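Local structure of uncharacterized protein (Parabacteroides merdae ATCC 43184, 4OPW) at residues 2-7 and 70-75; 43-48 and 79-84; 149-154 and 166-171. The protein is of unknown function but, as a putative adhesin with a beta-solenoid head domain, probably takes part in cell adhesion. All coordinates share one frame; numbering follows the deposited sequence.

Overall arrangement
The chain is an elongated, helix-free solenoid of beta strands, and the contacts sample it at two distant places. Contacts 1 and 2 are neighbours, with centres about 18 Å apart, and they touch where Gly7 CA lies 3.2 Å from Asp48 OD2. Along the chain, segment 70-75 is followed, after three residues, by segment 79-84. Contact 3 lies on the opposite side of the chain's centre, about 43 Å from contact 1 and about 32 Å from contact 2 between centres; the nearest atoms of contacts 2 and 3 are about 23 Å apart. Ethanediol molecules, probably from the crystallisation liquor, sit beside Phe79 of contact 2 and Asp149 of contact 3.

Contact 1 (2-7 and 70-75); sequences ADHVKG and GAKVDH
Residues 4-6 and 72-75 pair as short parallel strands whose axes approach to 4.6 Å at an angle of 41°, with His4 opposite Lys72 and Val5 opposite Val73. The ladder is stitched by Lys72 N to Asp3 O, Val5 N to Lys72 O and Asp74 N to Val5 O, and Gly7 N continues it to His75 O at 2.8 Å. On the face bearing His4, the imidazole is gripped in two ways. Its ND1 donates to Asp74 OD1 at 2.8 Å, nearly straight at 173°; the acceptor lies in the ring plane and is met on its syn side, while ring and carboxylate planes are turned 39° apart. Lys72 CD sits over one ring face, 3.8 Å from the His4 centroid and displaced toward the rim, a CH-pi contact reached by a bend of the lysine chain at chi2. Edge bond and face contact together fix the ring's rotation. The same lysine brings CE to 4.0 Å from Ala2 CB, and one water accepts from both Lys72 NZ and Ala2 N. On the other face, Val5 CG2 meets Val73 CG2 at 3.9 Å and Ala71 CB at 4.0 Å, an apolar patch extended by Leu51, Tyr54 and Phe68. A second water joins Gly7 O to His75 ND1 at 2.7 Å from each. This exposed pair forms a small two-stranded parallel sheet apart from the solenoid's own sheets, joining the N-terminal segment to residues 70-75 at the chain's surface.

Contact 2 (43-48 and 79-84); sequences IEITVD and FIVKTN
Ile45 and Val81 lie alongside each other and point the same way, Ile45 CD1 reaching Val81 CG2 at 3.7 Å. The two branches of Ile45 divide the work: CG1, anti to the carbonyl carbon (chi1 -53°), carries CD1 to the valine, while CG2 faces Phe79 CE1 at 4.2 Å. Ile43 comes at Val81 from a slant, Ile43 CD1 resting 3.8 Å from Val81 CG1, so the two valine methyls are each met by a different isoleucine. Val47 CG2 approaches the Phe79 ring obliquely, and Phe68 meets that ring with planes about 45° apart. From strand 55-60, Ile57 packs against Ile43 and Ile45, and Val55 against Ile45 and Val47, closing over this buried apolar face. The strands beneath these side chains run antiparallel, 174° between their directions, in a sheet region where strand 42-46 is flanked by 11-17 and 80-85, the latter pairing in parallel with 31-36 of the solenoid. Glu44 and Lys82 form one hydrogen-bonded pair, Glu44 N to Lys82 O and Lys82 N to Glu44 O, each 2.8 Å, and Thr46 and Ile80 form the next; all four donors lie in the planes of the carbonyls they meet. On the face bearing Glu44 and Thr46, Glu44 and Lys82 extend side by side, yet Glu44 OE1 meets the aliphatic chain at Lys82 CD (3.6 Å), while OE1 and Lys82 NZ remain 4.8 Å apart, too far for a salt bridge. Thr46 sets its CB against Ile80 CB at 3.9 Å and turns OG1 to a hydrogen bond with Thr13 on strand 11-17. On the apolar face, Thr83 OG1 is bonded to His42 O even as it lies near Ile43 CB.

Contact 3 (149-154 and 166-171); sequences DKLECS and GNAEEA. With EDO (1,2-ethanediol), chain E.
Asp149 O takes two backbone donors from the opposing segment, Glu169 N at 2.9 Å and Glu170 N at 3.1 Å. They differ in quality: the Glu169 bond is bent, with 135° at its hydrogen, whereas Glu170 N-H points more directly at the oxygen (152°) and approaches nearly along the carbonyl direction. One residue further, Leu151 N donates to Glu170 O at 2.9 Å, so the pairing passes from a shared acceptor into regular parallel bridges, Lys150 with Glu170 and Leu151 with Ala171. The ladder goes on by a backbone hydrogen bond between Leu151 and Asp172, to which Leu151 O adds a short CA-H...O contact of 3.1 Å with Ala171 CA. Strands 150-156 and 170-177 are successive members of the parallel run of a long sheet, 130-136 preceding them and 191-197 following, the coil-upon-coil stacking of a right-handed beta-solenoid as in the pectate-lyase-like clan. Backbone hydrogen bonding between Lys150 and Leu131 ties this strand to its other neighbour. Lys150 has its charge answered within the sheet: NZ forms a salt bridge with Glu152 OE2 at 2.8 Å, meeting that oxygen on its anti lone pair, and another with Asp172. Bends at chi2 (61°) and chi4 turn the amine that way, and Glu170 instead touches the chain at Lys150 CD, 3.8 Å from its OE1. Opposite these charges, Leu151 CB lies 3.8 Å from Ala168 CB and also touches Ala171 CB, in an interior where Leu163, Tyr173 and Val188 also pack. At the exposed turn, in one of two modelled conformers and so only tentatively, Asp149 OD1 accepts a hydrogen bond from O2 of an ethanediol, probably a crystallisation additive, at 2.7 Å; Glu127 is bonded to the same molecule.

Contact 1 (2-7 and 70-75)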
# COMPACT_ATOMS: atom_id res chain seq x y z
N ALA A 2 -9.38 -15.72 28.34
CA ALA A 2 -10.00 -14.56 27.68
C ALA A 2 -11.43 -14.87 27.27
O ALA A 2 -11.71 -15.93 26.70
CB ALA A 2 -9.19 -14.15 26.46
N ASP A 3 -12.35 -13.95 27.59
CA ASP A 3 -13.74 -14.09 27.21
C ASP A 3 -13.86 -14.00 25.70
O ASP A 3 -13.11 -13.26 25.06
CB ASP A 3 -14.59 -12.97 27.85
CG ASP A 3 -14.75 -13.00 29.36
OD1 ASP A 3 -14.43 -14.04 29.99
OD2 ASP A 3 -15.22 -11.98 29.93
N HIS A 4 -14.79 -14.75 25.13
CA HIS A 4 -15.12 -14.57 23.73
C HIS A 4 -16.23 -13.57 23.74
O HIS A 4 -17.19 -13.73 24.52
CB HIS A 4 -15.55 -15.89 23.08
CG HIS A 4 -14.41 -16.76 22.69
ND1 HIS A 4 -14.01 -16.87 21.38
CD2 HIS A 4 -13.64 -17.57 23.46
CE1 HIS A 4 -13.01 -17.73 21.39
NE2 HIS A 4 -12.76 -18.18 22.62
N VAL A 5 -16.10 -12.50 22.95
CA VAL A 5 -17.16 -11.49 22.90
C VAL A 5 -17.61 -11.32 21.45
O VAL A 5 -16.93 -11.75 20.52
CB VAL A 5 -16.73 -10.13 23.53
CG1 VAL A 5 -16.43 -10.26 25.02
CG2 VAL A 5 -15.55 -9.50 22.77
N LYS A 6 -18.72 -10.62 21.25
CA LYS A 6 -19.17 -10.29 19.91
C LYS A 6 -19.91 -8.97 19.94
O LYS A 6 -20.49 -8.61 20.97
CB LYS A 6 -20.05 -11.40 19.28
CG LYS A 6 -21.39 -11.65 19.98
CD LYS A 6 -22.21 -12.68 19.22
CE LYS A 6 -23.45 -13.06 19.96
NZ LYS A 6 -24.25 -14.07 19.19
N GLY A 7 -19.86 -8.26 18.83
CA GLY A 7 -20.56 -6.99 18.69
C GLY A 7 -22.06 -7.12 18.86
O GLY A 7 -22.66 -8.09 18.38
N GLY A 70 -7.56 -7.84 25.11
CA GLY A 70 -8.36 -8.22 26.28
C GLY A 70 -9.47 -9.23 26.17
O GLY A 70 -10.08 -9.58 27.19
N ALA A 71 -9.78 -9.66 24.96
CA ALA A 71 -10.80 -10.67 24.64
C ALA A 71 -10.64 -11.11 23.23
O ALA A 71 -10.03 -10.40 22.43
CB ALA A 71 -12.21 -10.12 24.85
N LYS A 72 -11.22 -12.27 22.90
CA LYS A 72 -11.23 -12.76 21.51
C LYS A 72 -12.54 -12.23 20.90
O LYS A 72 -13.61 -12.55 21.41
CB LYS A 72 -11.15 -14.31 21.47
CG LYS A 72 -9.85 -14.87 22.05
CD LYS A 72 -10.12 -16.07 22.95
CE LYS A 72 -8.86 -16.75 23.42
NZ LYS A 72 -9.15 -17.89 24.33
N VAL A 73 -12.46 -11.40 19.85
CA VAL A 73 -13.68 -10.82 19.27
C VAL A 73 -14.12 -11.76 18.15
O VAL A 73 -13.46 -11.83 17.12
CB VAL A 73 -13.48 -9.35 18.80
CG1 VAL A 73 -14.75 -8.81 18.13
CG2 VAL A 73 -13.09 -8.44 19.98
N ASP A 74 -15.19 -12.48 18.38
CA ASP A 74 -15.70 -13.46 17.41
C ASP A 74 -16.35 -12.80 16.20
O ASP A 74 -16.38 -13.40 15.11
CB ASP A 74 -16.72 -14.38 18.08
CG ASP A 74 -16.14 -15.35 19.10
OD1 ASP A 74 -14.92 -15.63 19.03
OD2 ASP A 74 -16.90 -15.86 19.93
N HIS A 75 -16.93 -11.61 16.40
CA HIS A 75 -17.58 -10.86 15.34
C HIS A 75 -17.75 -9.40 15.72
O HIS A 75 -18.09 -9.09 16.87
CB HIS A 75 -18.98 -11.46 15.00
CG HIS A 75 -19.73 -10.69 13.95
ND1 HIS A 75 -20.71 -9.78 14.29
CD2 HIS A 75 -19.55 -10.65 12.60
CE1 HIS A 75 -21.16 -9.27 13.15
NE2 HIS A 75 -20.48 -9.75 12.10
O HOH W 1 -7.76 -17.37 26.83
O HOH W 2 -11.54 -11.11 28.45
O HOH W 3 -22.14 -9.97 16.53

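Contact 2 (43-48 and 79-84)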
# COMPACT_ATOMS: atom_id res chain seq x y z
N ILE A 43 -7.82 10.45 17.29
CA ILE A 43 -8.19 9.15 16.74
C ILE A 43 -9.68 8.96 17.02
O ILE A 43 -10.15 9.17 18.14
CB ILE A 43 -7.30 7.96 17.20
CG1 ILE A 43 -7.65 6.66 16.42
CG2 ILE A 43 -7.30 7.77 18.73
CD1 ILE A 43 -6.52 5.62 16.38
N GLU A 44 -10.42 8.63 15.96
CA GLU A 44 -11.86 8.42 16.03
C GLU A 44 -12.13 6.97 15.66
O GLU A 44 -11.72 6.51 14.58
CB GLU A 44 -12.53 9.41 15.06
CG GLU A 44 -14.03 9.52 15.22
CD GLU A 44 -14.62 10.67 14.42
OE1 GLU A 44 -14.38 10.73 13.20
OE2 GLU A 44 -15.35 11.49 15.02
N ILE A 45 -12.78 6.23 16.59
CA ILE A 45 -13.10 4.81 16.44
C ILE A 45 -14.59 4.60 16.36
O ILE A 45 -15.32 5.03 17.27
CB ILE A 45 -12.52 3.96 17.63
CG1 ILE A 45 -11.01 4.18 17.87
CG2 ILE A 45 -12.88 2.44 17.53
CD1 ILE A 45 -10.06 3.68 16.72
N THR A 46 -15.04 3.88 15.32
CA THR A 46 -16.42 3.43 15.18
C THR A 46 -16.40 1.90 15.23
O THR A 46 -15.75 1.25 14.40
CB THR A 46 -17.10 3.95 13.89
OG1 THR A 46 -16.99 5.36 13.87
CG2 THR A 46 -18.58 3.55 13.81
N VAL A 47 -17.12 1.33 16.20
CA VAL A 47 -17.22 -0.13 16.36
C VAL A 47 -18.50 -0.40 17.17
O VAL A 47 -19.07 0.55 17.73
CB VAL A 47 -15.91 -0.70 17.01
CG1 VAL A 47 -15.80 -0.34 18.50
CG2 VAL A 47 -15.78 -2.21 16.79
N ASP A 48 -18.95 -1.66 17.27
CA ASP A 48 -20.13 -1.95 18.11
C ASP A 48 -19.88 -1.35 19.49
O ASP A 48 -18.77 -1.45 20.01
CB ASP A 48 -20.37 -3.46 18.21
CG ASP A 48 -20.48 -4.11 16.85
OD1 ASP A 48 -19.46 -4.11 16.11
OD2 ASP A 48 -21.51 -4.74 16.58
N PHE A 79 -15.53 -1.70 11.76
CA PHE A 79 -14.44 -1.14 12.58
C PHE A 79 -13.78 -0.04 11.73
O PHE A 79 -13.09 -0.34 10.75
CB PHE A 79 -13.47 -2.26 12.99
CG PHE A 79 -12.42 -1.98 14.05
CD1 PHE A 79 -11.95 -0.69 14.28
CD2 PHE A 79 -11.83 -3.03 14.75
CE1 PHE A 79 -10.96 -0.45 15.23
CE2 PHE A 79 -10.84 -2.79 15.71
CZ PHE A 79 -10.41 -1.50 15.94
N ILE A 80 -14.09 1.23 12.06
CA ILE A 80 -13.57 2.38 11.33
C ILE A 80 -12.60 3.14 12.22
O ILE A 80 -12.90 3.41 13.38
CB ILE A 80 -14.70 3.33 10.82
CG1 ILE A 80 -15.83 2.57 10.08
CG2 ILE A 80 -14.12 4.48 9.94
CD1 ILE A 80 -17.09 3.48 9.77
N VAL A 81 -11.45 3.50 11.65
CA VAL A 81 -10.42 4.30 12.30
C VAL A 81 -10.24 5.57 11.47
O VAL A 81 -10.06 5.49 10.25
CB VAL A 81 -9.09 3.53 12.49
CG1 VAL A 81 -8.01 4.42 13.11
CG2 VAL A 81 -9.31 2.28 13.34
N LYS A 82 -10.32 6.75 12.11
CA LYS A 82 -10.04 8.02 11.46
C LYS A 82 -8.97 8.73 12.29
O LYS A 82 -9.22 9.03 13.46
CB LYS A 82 -11.30 8.89 11.29
CG LYS A 82 -11.00 10.16 10.50
CD LYS A 82 -12.21 11.08 10.37
CE LYS A 82 -11.77 12.47 9.98
NZ LYS A 82 -12.88 13.26 9.39
N THR A 83 -7.77 8.97 11.73
CA THR A 83 -6.72 9.62 12.54
C THR A 83 -5.81 10.47 11.65
O THR A 83 -5.93 10.45 10.43
CB THR A 83 -5.95 8.56 13.36
OG1 THR A 83 -5.15 9.20 14.35
CG2 THR A 83 -5.12 7.62 12.49
N ASN A 84 -4.93 11.24 12.27
CA ASN A 84 -4.00 12.11 11.56
C ASN A 84 -2.67 12.18 12.30
O ASN A 84 -2.60 11.91 13.51
CB ASN A 84 -4.61 13.54 11.39
CG ASN A 84 -4.66 14.34 12.67
OD1 ASN A 84 -5.40 13.99 13.61
ND2 ASN A 84 -3.87 15.42 12.76

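Contact 3 (149-154 and 166-171)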
# COMPACT_ATOMS: atom_id res chain seq x y z
N ASP A 149 11.99 10.39 -6.38
CA ASP A 149 13.30 10.21 -6.99
C ASP A 149 13.45 8.72 -7.29
O ASP A 149 13.50 8.35 -8.45
CB ASP A 149 14.42 10.76 -6.09
CG ASP A 149 14.43 12.27 -6.01
OD1 ASP A 149 14.17 12.93 -7.04
OD2 ASP A 149 14.68 12.80 -4.90
N LYS A 150 13.37 7.87 -6.25
CA LYS A 150 13.44 6.43 -6.40
C LYS A 150 12.08 5.79 -6.15
O LYS A 150 11.47 6.04 -5.11
CB LYS A 150 14.48 5.84 -5.43
CG LYS A 150 14.68 4.32 -5.59
CD LYS A 150 15.19 3.90 -7.00
CE LYS A 150 15.03 2.42 -7.24
NZ LYS A 150 15.91 1.63 -6.32
N LEU A 151 11.62 4.95 -7.09
CA LEU A 151 10.39 4.17 -6.95
C LEU A 151 10.74 2.70 -6.93
O LEU A 151 11.49 2.22 -7.80
CB LEU A 151 9.43 4.49 -8.12
CG LEU A 151 8.15 3.66 -8.23
CD1 LEU A 151 7.23 3.87 -7.00
CD2 LEU A 151 7.41 4.03 -9.51
N GLU A 152 10.23 1.98 -5.92
CA GLU A 152 10.39 0.53 -5.79
C GLU A 152 9.01 -0.06 -5.68
O GLU A 152 8.21 0.36 -4.83
CB GLU A 152 11.29 0.15 -4.62
CG GLU A 152 12.74 0.55 -4.88
CD GLU A 152 13.65 0.51 -3.67
OE1 GLU A 152 13.23 -0.01 -2.61
OE2 GLU A 152 14.79 1.02 -3.78
N CYS A 153 8.72 -1.00 -6.60
CA CYS A 153 7.46 -1.70 -6.66
C CYS A 153 7.72 -3.16 -6.72
O CYS A 153 8.41 -3.65 -7.62
CB CYS A 153 6.62 -1.25 -7.85
SG CYS A 153 5.79 0.32 -7.60
N SER A 154 7.14 -3.87 -5.78
CA SER A 154 7.29 -5.31 -5.78
C SER A 154 6.01 -6.03 -5.43
O SER A 154 5.26 -5.61 -4.53
CB SER A 154 8.38 -5.73 -4.81
OG SER A 154 9.54 -4.93 -4.97
N GLY A 166 2.10 10.26 -12.69
CA GLY A 166 3.28 10.78 -12.01
C GLY A 166 4.62 10.59 -12.67
O GLY A 166 4.71 10.31 -13.87
N ASN A 167 5.67 10.78 -11.85
CA ASN A 167 7.06 10.76 -12.28
C ASN A 167 7.98 10.18 -11.24
O ASN A 167 7.82 10.44 -10.06
CB ASN A 167 7.52 12.20 -12.59
CG ASN A 167 6.85 12.84 -13.78
OD1 ASN A 167 7.35 12.78 -14.91
ND2 ASN A 167 5.72 13.49 -13.53
N ALA A 168 8.97 9.42 -11.69
CA ALA A 168 10.07 8.90 -10.87
C ALA A 168 11.35 9.07 -11.66
O ALA A 168 11.29 9.08 -12.88
CB ALA A 168 9.85 7.44 -10.51
N GLU A 169 12.49 9.24 -10.99
CA GLU A 169 13.77 9.37 -11.71
C GLU A 169 14.29 7.98 -12.07
O GLU A 169 14.86 7.79 -13.15
CB GLU A 169 14.81 10.17 -10.88
CG GLU A 169 14.51 11.65 -10.83
CD GLU A 169 14.73 12.33 -12.17
OE1 GLU A 169 15.90 12.50 -12.57
OE2 GLU A 169 13.72 12.62 -12.85
N GLU A 170 14.08 7.01 -11.16
CA GLU A 170 14.47 5.61 -11.29
C GLU A 170 13.36 4.75 -10.74
O GLU A 170 12.76 5.12 -9.73
CB GLU A 170 15.77 5.27 -10.52
CG GLU A 170 17.00 6.09 -10.88
CD GLU A 170 18.24 5.76 -10.07
OE1 GLU A 170 18.11 5.40 -8.88
OE2 GLU A 170 19.35 5.87 -10.64
N ALA A 171 13.10 3.60 -11.38
CA ALA A 171 12.09 2.68 -10.85
C ALA A 171 12.57 1.25 -10.96
O ALA A 171 13.14 0.86 -11.98
CB ALA A 171 10.76 2.84 -11.58
C1 EDO E . 10.23 14.81 -5.00
O1 EDO E . 10.48 16.04 -5.68
C2 EDO E . 11.40 13.85 -5.25
O2 EDO E . 11.61 13.70 -6.65